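Local atomic coordinates of spherulin-4 (Aspergillus clavatus, PDB entry 5C5G), a protein that probably acts as a glycoside hydrolase in the biosynthesis of the fungal polysaccharide galactosaminogalactan and binds N-acetyl-D-galactosamine. Residues D24-E27 with D28-K32; A124-L127 with A128-E132; A155-S159 with R160-T164; S212-R215 with G216-Q220. All blocks are in the same frame, centred on the assembly; numbering follows the deposited sequence.

How the contacts relate
All four contacts are local ones in the shell around an eight-stranded beta/alpha barrel. Contacts 1, 2 and 4 are turns of the outer helices 24-32, 124-139 and 212-224; contact 3 lies in the connection between strands 148-152 and 167-172. Contacts 2 and 3 are neighbours, with centres 12 Å apart: Leu127 CD1 meets Thr164 CG2 at 3.7 Å and Leu130 CD1 meets Tyr161 CD1 at 3.8 Å. Contact 1 lies across the barrel, its centre about 37 Å from that of contact 2. Contacts 1, 2 and 3 each bring a side chain to about 10 Å from the side chain of an N-acetyl-D-galactosamine-binding residue, respectively Tyr15, Asp116 and Glu172; contact 4 is remote from that site.

Contact 1. Residues D24-E27 with D28-K32; sequences DPLE and DVISK
The carbonyl oxygen of Asp24 receives the amide of Asp28, with Asp28 N 2.8 Å from Asp24 O, and closes the first turn of helix 24-32. The Asp28 side chain folds back over the same carbonyl: its CG leans beside its own backbone N (chi1 -73°) and comes within 3.1 Å of Asp24 O. The contact is not a bond, since both carboxylate oxygens and the carbonyl are acceptors. Asp24 and Asp28 keep their charged ends apart, Asp24 OD2 lying 5.7 Å from Asp28 OD2, and their place at the helix start probably offsets the like charges through the helix dipole. Two residues on, Leu26 O takes Ile30 N nearly along the C=O axis, while Glu27 O takes Ser31 N at 2.9 Å. On the inner side, Ile30 sends CG1 beside its own backbone N (chi1 -70°), which swings CD1 across Leu26 to lie 3.5 Å from Leu26 CG. The two chains cross obliquely, and Ile30 CG1 also rests 3.3 Å from Leu26 O. Val29 touches the same carbonyl from another direction, with Val29 CG2 3.2 Å from Leu26 O. Beyond this pair, Leu26 and Ile30 pack on Leu65 of helix 56-66, and Val29 turns to Trp245 and Val249 of helix 245-252. The extended Glu27 side chain bonds through OE2 to Tyr68 OH. An apolar face of Leu26, Val29 and Ile30 against strand 38-42 and a polar outer face, acidic in its first turn, make this the amphipathic helix of the first beta-alpha-beta unit of a TIM barrel.

Contact 2. Residues A124-L127 with A128-E132; sequences ADIL and AYLRE
Leu127 and Arg131, one turn apart, meet through both backbone and side chain. Four successive amides carry the backbone bonds: Ala128 N to Ala124 O, Tyr129 N to Asp125 O, and two more. Leu130 N to Ile126 O and Arg131 N to Leu127 O are the shortest, both 2.9 Å. The first two reach their carbonyls obliquely, the donor in the Tyr129 bond standing 28° out of the carbonyl plane.

Apolar contacts run along two adjoining strips of the helix surface. Ile126 and Leu130 lie side by side and point the same way, with Ile126 CG2 4.1 Å from Leu130 CD1. Leu127 is crossed instead by the aliphatic part of Arg131. Arg131 CG stands beside its own backbone N (chi1 -77°), which brings CD 3.8 Å from Leu127 CG and 4.0 Å from Leu127 CD1; beyond it the chain bends at chi3. Contacts of carbon with carbonyl oxygen fill in between: Arg131 CG rests 3.4 Å from Leu127 O, and Tyr129 CB is equally near Ile126 O.

Tyr129 has its CG opposite its own backbone N and carries its ring off the turn towards Ile86 and Val89 of helix 86-103, and Tyr129 OH bonds to Arg84 O just before that helix. Ile126 presses on Pro119 in the connection from strand 112-116. Helix 124-139 thus packs one flank against the preceding outer helix, faces Tyr161 and Thr164 of the following connection with Ile126 and Leu127, and crosses over from strand 112-116 to strand 148-152.

Contact 3. Residues A155-S159 with R160-T164; sequences AIPDS and RYLST
A salt-bridged Asx turn joins Asp158 to Arg160 in the connection from strand 148-152 to strand 167-172. Arg160 grips the carboxylate side-on with two nitrogens, Arg160 NE 2.8 Å from Asp158 OD1 and Arg160 NH1 2.9 Å from Asp158 OD2. Both oxygens lie close to the guanidinium plane, yet that plane is turned 44° from the carboxylate, and Arg160 NH1 meets Asp158 OD2 from above the carboxylate plane. Asp158 OD1 also accepts the amide Arg160 N at 2.9 Å, on its anti side, while Arg160 NE arrives on the syn side and from the other face. Three bonds therefore fix the rotation of the carboxylate, and Asp158 CG opposite its backbone N (chi1 -179°) carries the carboxylate forward to Arg160. The guanidinium makes a further cation-pi contact with Tyr122.

Here the TIM-barrel connection between its fifth and sixth strands has no regular helix: the chain coils through short turns instead. Tyr161 N bonds to Asp158 O at 3.0 Å and Leu162 N to Ser159 O, each donor standing above the carbonyl plane. A water bridges Ser159 O to Ser163 N. Tyr161 O takes two donors of one residue, Thr164 N and Thr164 OG1, the hydroxyl on an in-plane lone pair at 2.7 Å. On the buried side, Pro157 CB sits at the edge of the Tyr161 ring, 4.0 Å from Tyr161 CD2, and Pro157 CG meets Leu162 CD2 with the side chains at roughly a right angle. Tyr161 OH is held by Gln121 O and Asp123 N.

Contact 4. Residues S212-R215 with G216-Q220; sequences SDLR and GLVKQ
Leu214 CD1 touches two residues of the next turn, lying 4.4 Å from Leu217 CD2 and the same distance from Val218 CG2. These are loose, methyl-to-methyl contacts on the buried side of helix 212-224. Val218 also leans on the backbone beneath, with Val218 CG2 3.4 Å from Leu214 O; with CG1 opposite the backbone N (chi1 172°), CG2 is left beside that N and faces the preceding turn.

The next shell is the backbone that sets this spacing. Val218 N bonds to Leu214 O at 2.9 Å and is the straightest of the four bonds, with an N-H...O angle of 171°. Lys219 N reaches Arg215 O, Gly216 N reaches Ser212 O, and Leu217 N reaches Asp213 O at a longer 3.2 Å. On the outer side, Lys219 CB covers Arg215 O at 3.5 Å, and both residues send extended chains away from the helix axis. Their polar ends hold the start of the chain: Arg215 NH2 bonds to His2 O and Lys219 NZ to Met3 O, while Arg215 and Val218 also touch Met4.

Further out, Leu217 packs on Tyr175 and Phe178 of helix 175-180, and Leu214 and Val218 lie against Leu251 of helix 245-252. The turn is thus wedged between two outer helices of the barrel, on the crossover from strand 198-203 to strand 227-230.

Contact 1. Residues D24-E27 with D28-K32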
loop_
_atom_site.group_PDB
_atom_site.type_symbol
_atom_site.label_atom_id
_atom_site.label_comp_id
_atom_site.label_asym_id
_atom_site.label_seq_id
_atom_site.Cartn_x
_atom_site.Cartn_y
_atom_site.Cartn_z
ATOM N N ASP A 24 -6.567 -3.958 -15.898
ATOM C CA ASP A 24 -5.679 -4.624 -16.836
ATOM C C ASP A 24 -4.241 -4.114 -16.776
ATOM O O ASP A 24 -3.320 -4.912 -16.854
ATOM C CB ASP A 24 -6.193 -4.498 -18.274
ATOM C CG ASP A 24 -7.357 -5.443 -18.588
ATOM O OD1 ASP A 24 -7.872 -6.132 -17.685
ATOM O OD2 ASP A 24 -7.760 -5.492 -19.766
ATOM N N PRO A 25 -4.028 -2.796 -16.631
ATOM C CA PRO A 25 -2.623 -2.359 -16.614
ATOM C C PRO A 25 -1.849 -2.897 -15.419
ATOM O O PRO A 25 -0.626 -3.046 -15.501
ATOM C CB PRO A 25 -2.731 -0.834 -16.546
ATOM C CG PRO A 25 -4.045 -0.522 -17.170
ATOM C CD PRO A 25 -4.945 -1.651 -16.710
ATOM N N LEU A 26 -2.541 -3.198 -14.328
ATOM C CA LEU A 26 -1.902 -3.812 -13.183
ATOM C C LEU A 26 -1.686 -5.297 -13.448
ATOM O O LEU A 26 -0.589 -5.832 -13.224
ATOM C CB LEU A 26 -2.722 -3.600 -11.904
ATOM C CG LEU A 26 -2.225 -4.374 -10.683
ATOM C CD1 LEU A 26 -0.810 -4.000 -10.309
ATOM C CD2 LEU A 26 -3.147 -4.135 -9.512
ATOM N N GLU A 27 -2.706 -5.982 -13.939
ATOM C CA GLU A 27 -2.533 -7.398 -14.181
ATOM C C GLU A 27 -1.419 -7.624 -15.183
ATOM O O GLU A 27 -0.659 -8.586 -15.068
ATOM C CB GLU A 27 -3.822 -8.053 -14.653
ATOM C CG GLU A 27 -3.729 -9.568 -14.588
ATOM C CD GLU A 27 -4.982 -10.264 -15.018
ATOM O OE1 GLU A 27 -6.008 -9.585 -15.252
ATOM O OE2 GLU A 27 -4.931 -11.501 -15.126
ATOM N N ASP A 28 -1.313 -6.736 -16.169
ATOM C CA ASP A 28 -0.293 -6.895 -17.195
ATOM C C ASP A 28 1.116 -6.855 -16.605
ATOM O O ASP A 28 1.951 -7.682 -16.965
ATOM C CB ASP A 28 -0.450 -5.842 -18.283
ATOM C CG ASP A 28 -1.652 -6.106 -19.199
ATOM O OD1 ASP A 28 -2.216 -7.220 -19.173
ATOM O OD2 ASP A 28 -2.022 -5.191 -19.961
ATOM N N VAL A 29 1.393 -5.929 -15.694
ATOM C CA VAL A 29 2.734 -5.871 -15.120
ATOM C C VAL A 29 2.963 -6.978 -14.084
ATOM O O VAL A 29 4.085 -7.464 -13.955
ATOM C CB VAL A 29 3.078 -4.481 -14.526
ATOM C CG1 VAL A 29 3.014 -3.416 -15.602
ATOM C CG2 VAL A 29 2.172 -4.123 -13.350
ATOM N N ILE A 30 1.918 -7.405 -13.385
ATOM C CA ILE A 30 2.053 -8.518 -12.461
ATOM C C ILE A 30 2.473 -9.775 -13.228
ATOM O O ILE A 30 3.348 -10.523 -12.787
ATOM C CB ILE A 30 0.740 -8.793 -11.705
ATOM C CG1 ILE A 30 0.456 -7.664 -10.720
ATOM C CG2 ILE A 30 0.785 -10.150 -10.980
ATOM C CD1 ILE A 30 -0.988 -7.661 -10.213
ATOM N N SER A 31 1.832 -10.001 -14.369
ATOM C CA SER A 31 2.106 -11.155 -15.208
ATOM C C SER A 31 3.478 -11.061 -15.874
ATOM O O SER A 31 4.194 -12.058 -16.002
ATOM C CB SER A 31 1.011 -11.285 -16.273
ATOM O OG SER A 31 1.274 -12.396 -17.106
ATOM N N LYS A 32 3.856 -9.856 -16.294
ATOM C CA LYS A 32 5.132 -9.652 -16.967
ATOM C C LYS A 32 6.314 -9.814 -16.016
ATOM O O LYS A 32 7.402 -10.199 -16.433
ATOM C CB LYS A 32 5.170 -8.259 -17.604
ATOM C CG LYS A 32 6.467 -7.923 -18.308
ATOM C CD LYS A 32 6.453 -6.524 -18.883
ATOM C CE LYS A 32 7.802 -6.180 -19.492
ATOM N NZ LYS A 32 7.907 -4.739 -19.843
#

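Contact 2. Residues A124-L127 with A128-E132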
loop_
_atom_site.group_PDB
_atom_site.type_symbol
_atom_site.label_atom_id
_atom_site.label_comp_id
_atom_site.label_asym_id
_atom_site.label_seq_id
_atom_site.Cartn_x
_atom_site.Cartn_y
_atom_site.Cartn_z
ATOM N N ALA A 124 0.682 7.196 24.389
ATOM C CA ALA A 124 0.604 5.812 24.859
ATOM C C ALA A 124 -0.735 5.158 24.543
ATOM O O ALA A 124 -0.782 3.955 24.232
ATOM C CB ALA A 124 0.883 5.745 26.361
ATOM N N ASP A 125 -1.814 5.938 24.582
ATOM C CA ASP A 125 -3.142 5.387 24.300
ATOM C C ASP A 125 -3.262 5.057 22.820
ATOM O O ASP A 125 -3.915 4.090 22.424
ATOM C CB ASP A 125 -4.261 6.367 24.671
ATOM C CG ASP A 125 -4.437 6.528 26.164
ATOM O OD1 ASP A 125 -3.770 5.803 26.926
ATOM O OD2 ASP A 125 -5.261 7.379 26.566
ATOM N N ILE A 126 -2.652 5.885 21.979
ATOM C CA ILE A 126 -2.655 5.614 20.554
ATOM C C ILE A 126 -1.837 4.365 20.260
ATOM O O ILE A 126 -2.246 3.519 19.472
ATOM C CB ILE A 126 -2.109 6.793 19.743
ATOM C CG1 ILE A 126 -3.057 7.986 19.886
ATOM C CG2 ILE A 126 -1.928 6.413 18.286
ATOM C CD1 ILE A 126 -2.544 9.269 19.277
ATOM N N LEU A 127 -0.677 4.242 20.893
ATOM C CA LEU A 127 0.123 3.041 20.709
ATOM C C LEU A 127 -0.692 1.796 21.075
ATOM O O LEU A 127 -0.678 0.812 20.356
ATOM C CB LEU A 127 1.407 3.110 21.535
ATOM C CG LEU A 127 2.305 1.877 21.415
ATOM C CD1 LEU A 127 2.838 1.685 20.002
ATOM C CD2 LEU A 127 3.452 1.946 22.409
ATOM N N ALA A 128 -1.422 1.842 22.186
ATOM C CA ALA A 128 -2.244 0.712 22.604
ATOM C C ALA A 128 -3.336 0.385 21.581
ATOM O O ALA A 128 -3.625 -0.785 21.299
ATOM C CB ALA A 128 -2.863 0.987 23.984
ATOM N N TYR A 129 -3.926 1.422 21.007
ATOM C CA TYR A 129 -4.949 1.276 19.978
ATOM C C TYR A 129 -4.362 0.603 18.758
ATOM O O TYR A 129 -4.940 -0.361 18.241
ATOM C CB TYR A 129 -5.482 2.666 19.642
ATOM C CG TYR A 129 -6.484 2.880 18.515
ATOM C CD1 TYR A 129 -6.074 2.976 17.196
ATOM C CD2 TYR A 129 -7.819 3.129 18.796
ATOM C CE1 TYR A 129 -6.975 3.249 16.187
ATOM C CE2 TYR A 129 -8.727 3.408 17.789
ATOM C CZ TYR A 129 -8.294 3.469 16.492
ATOM O OH TYR A 129 -9.174 3.777 15.491
ATOM N N LEU A 130 -3.213 1.072 18.288
ATOM C CA LEU A 130 -2.597 0.476 17.110
ATOM C C LEU A 130 -2.159 -0.952 17.374
ATOM O O LEU A 130 -2.301 -1.822 16.507
ATOM C CB LEU A 130 -1.417 1.308 16.625
ATOM C CG LEU A 130 -1.784 2.706 16.102
ATOM C CD1 LEU A 130 -0.537 3.500 15.777
ATOM C CD2 LEU A 130 -2.682 2.616 14.868
ATOM N N ARG A 131 -1.641 -1.227 18.566
ATOM C CA ARG A 131 -1.234 -2.592 18.893
ATOM C C ARG A 131 -2.431 -3.534 18.933
ATOM O O ARG A 131 -2.351 -4.688 18.482
ATOM C CB ARG A 131 -0.482 -2.624 20.226
ATOM C CG ARG A 131 0.963 -2.122 20.123
ATOM C CD ARG A 131 1.597 -1.842 21.504
ATOM N NE ARG A 131 1.735 -3.003 22.403
ATOM C CZ ARG A 131 2.714 -3.900 22.335
ATOM N NH1 ARG A 131 3.623 -3.822 21.372
ATOM N NH2 ARG A 131 2.780 -4.891 23.222
ATOM N N GLU A 132 -3.547 -3.053 19.471
ATOM C CA GLU A 132 -4.763 -3.848 19.476
ATOM C C GLU A 132 -5.204 -4.164 18.050
ATOM O O GLU A 132 -5.594 -5.290 17.745
ATOM C CB GLU A 132 -5.896 -3.147 20.235
ATOM C CG GLU A 132 -7.175 -3.970 20.243
ATOM C CD GLU A 132 -8.218 -3.505 21.231
ATOM O OE1 GLU A 132 -7.918 -2.640 22.078
ATOM O OE2 GLU A 132 -9.349 -4.030 21.157
#

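Contact 3. Residues A155-S159 with R160-T164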
loop_
_atom_site.group_PDB
_atom_site.type_symbol
_atom_site.label_atom_id
_atom_site.label_comp_id
_atom_site.label_asym_id
_atom_site.label_seq_id
_atom_site.Cartn_x
_atom_site.Cartn_y
_atom_site.Cartn_z
ATOM N N ALA A 155 3.177 10.701 6.370
ATOM C CA ALA A 155 4.227 11.576 6.866
ATOM C C ALA A 155 4.969 10.760 7.911
ATOM O O ALA A 155 4.566 9.634 8.215
ATOM C CB ALA A 155 3.636 12.842 7.477
ATOM N N ILE A 156 6.058 11.283 8.453
ATOM C CA ILE A 156 6.854 10.486 9.364
ATOM C C ILE A 156 6.227 10.455 10.757
ATOM O O ILE A 156 6.071 11.503 11.375
ATOM C CB ILE A 156 8.288 11.035 9.461
ATOM C CG1 ILE A 156 8.992 10.936 8.098
ATOM C CG2 ILE A 156 9.080 10.225 10.496
ATOM C CD1 ILE A 156 10.262 11.758 8.022
ATOM N N PRO A 157 5.871 9.274 11.274
ATOM C CA PRO A 157 5.319 9.206 12.624
ATOM C C PRO A 157 6.427 9.035 13.632
ATOM O O PRO A 157 7.563 8.766 13.235
ATOM C CB PRO A 157 4.498 7.921 12.569
ATOM C CG PRO A 157 5.339 7.033 11.725
ATOM C CD PRO A 157 5.936 7.932 10.663
ATOM N N ASP A 158 6.113 9.143 14.916
ATOM C CA ASP A 158 7.098 8.791 15.934
ATOM C C ASP A 158 7.552 7.345 15.679
ATOM O O ASP A 158 6.749 6.460 15.336
ATOM C CB ASP A 158 6.502 8.950 17.325
ATOM C CG ASP A 158 7.495 8.623 18.424
ATOM O OD1 ASP A 158 7.679 7.433 18.718
ATOM O OD2 ASP A 158 8.096 9.550 19.010
ATOM N N SER A 159 8.841 7.107 15.855
ATOM C CA SER A 159 9.423 5.839 15.469
ATOM C C SER A 159 8.861 4.677 16.272
ATOM O O SER A 159 8.919 3.550 15.795
ATOM C CB SER A 159 10.945 5.880 15.611
ATOM O OG SER A 159 11.333 6.102 16.951
ATOM N N ARG A 160 8.316 4.931 17.455
ATOM C CA ARG A 160 7.757 3.856 18.266
ATOM C C ARG A 160 6.567 3.192 17.605
ATOM O O ARG A 160 6.206 2.057 17.964
ATOM C CB ARG A 160 7.387 4.369 19.656
ATOM C CG ARG A 160 8.597 4.608 20.532
ATOM C CD ARG A 160 8.250 5.428 21.758
ATOM N NE ARG A 160 8.131 6.838 21.414
ATOM C CZ ARG A 160 8.032 7.818 22.308
ATOM N NH1 ARG A 160 7.939 9.066 21.889
ATOM N NH2 ARG A 160 8.050 7.554 23.614
ATOM N N TYR A 161 5.950 3.844 16.634
ATOM C CA TYR A 161 4.849 3.214 15.924
ATOM C C TYR A 161 5.306 2.228 14.849
ATOM O O TYR A 161 4.539 1.358 14.443
ATOM C CB TYR A 161 3.974 4.289 15.289
ATOM C CG TYR A 161 3.208 5.164 16.264
ATOM C CD1 TYR A 161 2.683 4.654 17.438
ATOM C CD2 TYR A 161 2.974 6.500 15.989
ATOM C CE1 TYR A 161 1.969 5.454 18.315
ATOM C CE2 TYR A 161 2.250 7.311 16.875
ATOM C CZ TYR A 161 1.767 6.779 18.037
ATOM O OH TYR A 161 1.046 7.549 18.901
ATOM N N LEU A 162 6.541 2.347 14.374
ATOM C CA LEU A 162 6.955 1.569 13.215
ATOM C C LEU A 162 6.894 0.072 13.464
ATOM O O LEU A 162 6.575 -0.694 12.553
ATOM C CB LEU A 162 8.356 1.955 12.776
ATOM C CG LEU A 162 8.487 3.387 12.277
ATOM C CD1 LEU A 162 9.950 3.710 12.010
ATOM C CD2 LEU A 162 7.662 3.675 11.029
ATOM N N SER A 163 7.194 -0.365 14.675
ATOM C CA SER A 163 7.248 -1.803 14.933
ATOM C C SER A 163 5.852 -2.415 15.091
ATOM O O SER A 163 5.732 -3.642 15.162
ATOM C CB SER A 163 8.114 -2.106 16.147
ATOM O OG SER A 163 7.530 -1.547 17.293
ATOM N N THR A 164 4.806 -1.595 15.114
ATOM C CA THR A 164 3.438 -2.112 15.189
ATOM C C THR A 164 2.863 -2.503 13.831
ATOM O O THR A 164 1.781 -3.088 13.752
ATOM C CB THR A 164 2.486 -1.114 15.881
ATOM O OG1 THR A 164 2.256 0.049 15.073
ATOM C CG2 THR A 164 3.061 -0.691 17.201
HETATM O O HOH W 1 9.208 0.957 16.443
#

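Contact 4. Residues S212-R215 with G216-Q220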
loop_
_atom_site.group_PDB
_atom_site.type_symbol
_atom_site.label_atom_id
_atom_site.label_comp_id
_atom_site.label_asym_id
_atom_site.label_seq_id
_atom_site.Cartn_x
_atom_site.Cartn_y
_atom_site.Cartn_z
ATOM N N SER A 212 16.534 7.708 -18.038
ATOM C CA SER A 212 17.545 7.596 -16.997
ATOM C C SER A 212 17.235 8.478 -15.789
ATOM O O SER A 212 17.684 8.176 -14.686
ATOM C CB SER A 212 18.929 7.905 -17.551
ATOM O OG SER A 212 18.983 9.190 -18.141
ATOM N N ASP A 213 16.497 9.574 -15.965
ATOM C CA ASP A 213 16.116 10.412 -14.831
ATOM C C ASP A 213 15.180 9.636 -13.896
ATOM O O ASP A 213 15.289 9.728 -12.665
ATOM C CB ASP A 213 15.415 11.708 -15.268
ATOM C CG ASP A 213 16.331 12.708 -15.944
ATOM O OD1 ASP A 213 17.551 12.479 -16.082
ATOM O OD2 ASP A 213 15.805 13.769 -16.362
ATOM N N LEU A 214 14.255 8.874 -14.467
ATOM C CA LEU A 214 13.350 8.055 -13.673
ATOM C C LEU A 214 14.115 6.894 -13.023
ATOM O O LEU A 214 13.847 6.526 -11.876
ATOM C CB LEU A 214 12.201 7.515 -14.532
ATOM C CG LEU A 214 11.141 6.710 -13.771
ATOM C CD1 LEU A 214 10.472 7.527 -12.663
ATOM C CD2 LEU A 214 10.100 6.205 -14.760
ATOM N N ARG A 215 15.047 6.300 -13.758
ATOM C CA ARG A 215 15.887 5.252 -13.198
ATOM C C ARG A 215 16.575 5.768 -11.936
ATOM O O ARG A 215 16.607 5.068 -10.914
ATOM C CB ARG A 215 16.921 4.781 -14.207
ATOM C CG ARG A 215 17.805 3.649 -13.696
ATOM C CD ARG A 215 18.708 3.178 -14.818
ATOM N NE ARG A 215 19.517 2.014 -14.452
ATOM C CZ ARG A 215 19.157 0.745 -14.646
ATOM N NH1 ARG A 215 17.993 0.448 -15.214
ATOM N NH2 ARG A 215 19.967 -0.237 -14.267
ATOM N N GLY A 216 17.148 6.963 -11.993
ATOM C CA GLY A 216 17.824 7.529 -10.844
ATOM C C GLY A 216 16.888 7.717 -9.665
ATOM O O GLY A 216 17.247 7.399 -8.533
ATOM N N LEU A 217 15.685 8.223 -9.913
ATOM C CA LEU A 217 14.712 8.392 -8.839
ATOM C C LEU A 217 14.366 7.052 -8.197
ATOM O O LEU A 217 14.373 6.939 -6.972
ATOM C CB LEU A 217 13.460 9.083 -9.360
ATOM C CG LEU A 217 12.318 9.232 -8.338
ATOM C CD1 LEU A 217 12.740 10.043 -7.147
ATOM C CD2 LEU A 217 11.100 9.852 -9.000
ATOM N N VAL A 218 14.073 6.047 -9.007
ATOM C CA VAL A 218 13.725 4.743 -8.458
ATOM C C VAL A 218 14.869 4.180 -7.613
ATOM O O VAL A 218 14.629 3.662 -6.521
ATOM C CB VAL A 218 13.290 3.779 -9.567
ATOM C CG1 VAL A 218 13.110 2.370 -9.042
ATOM C CG2 VAL A 218 11.980 4.262 -10.194
ATOM N N LYS A 219 16.101 4.272 -8.101
ATOM C CA LYS A 219 17.239 3.798 -7.330
ATOM C C LYS A 219 17.349 4.525 -5.992
ATOM O O LYS A 219 17.587 3.909 -4.955
ATOM C CB LYS A 219 18.512 4.003 -8.136
ATOM C CG LYS A 219 19.745 3.500 -7.442
ATOM C CD LYS A 219 20.937 3.490 -8.374
ATOM C CE LYS A 219 22.179 3.006 -7.675
ATOM N NZ LYS A 219 23.315 2.896 -8.634
ATOM N N GLN A 220 17.183 5.844 -6.011
ATOM C CA GLN A 220 17.309 6.625 -4.785
ATOM C C GLN A 220 16.284 6.168 -3.749
ATOM O O GLN A 220 16.592 6.046 -2.566
ATOM C CB GLN A 220 17.124 8.121 -5.049
ATOM C CG GLN A 220 18.246 8.753 -5.815
ATOM C CD GLN A 220 17.827 10.062 -6.437
ATOM O OE1 GLN A 220 17.088 10.849 -5.836
ATOM N NE2 GLN A 220 18.286 10.300 -7.656
#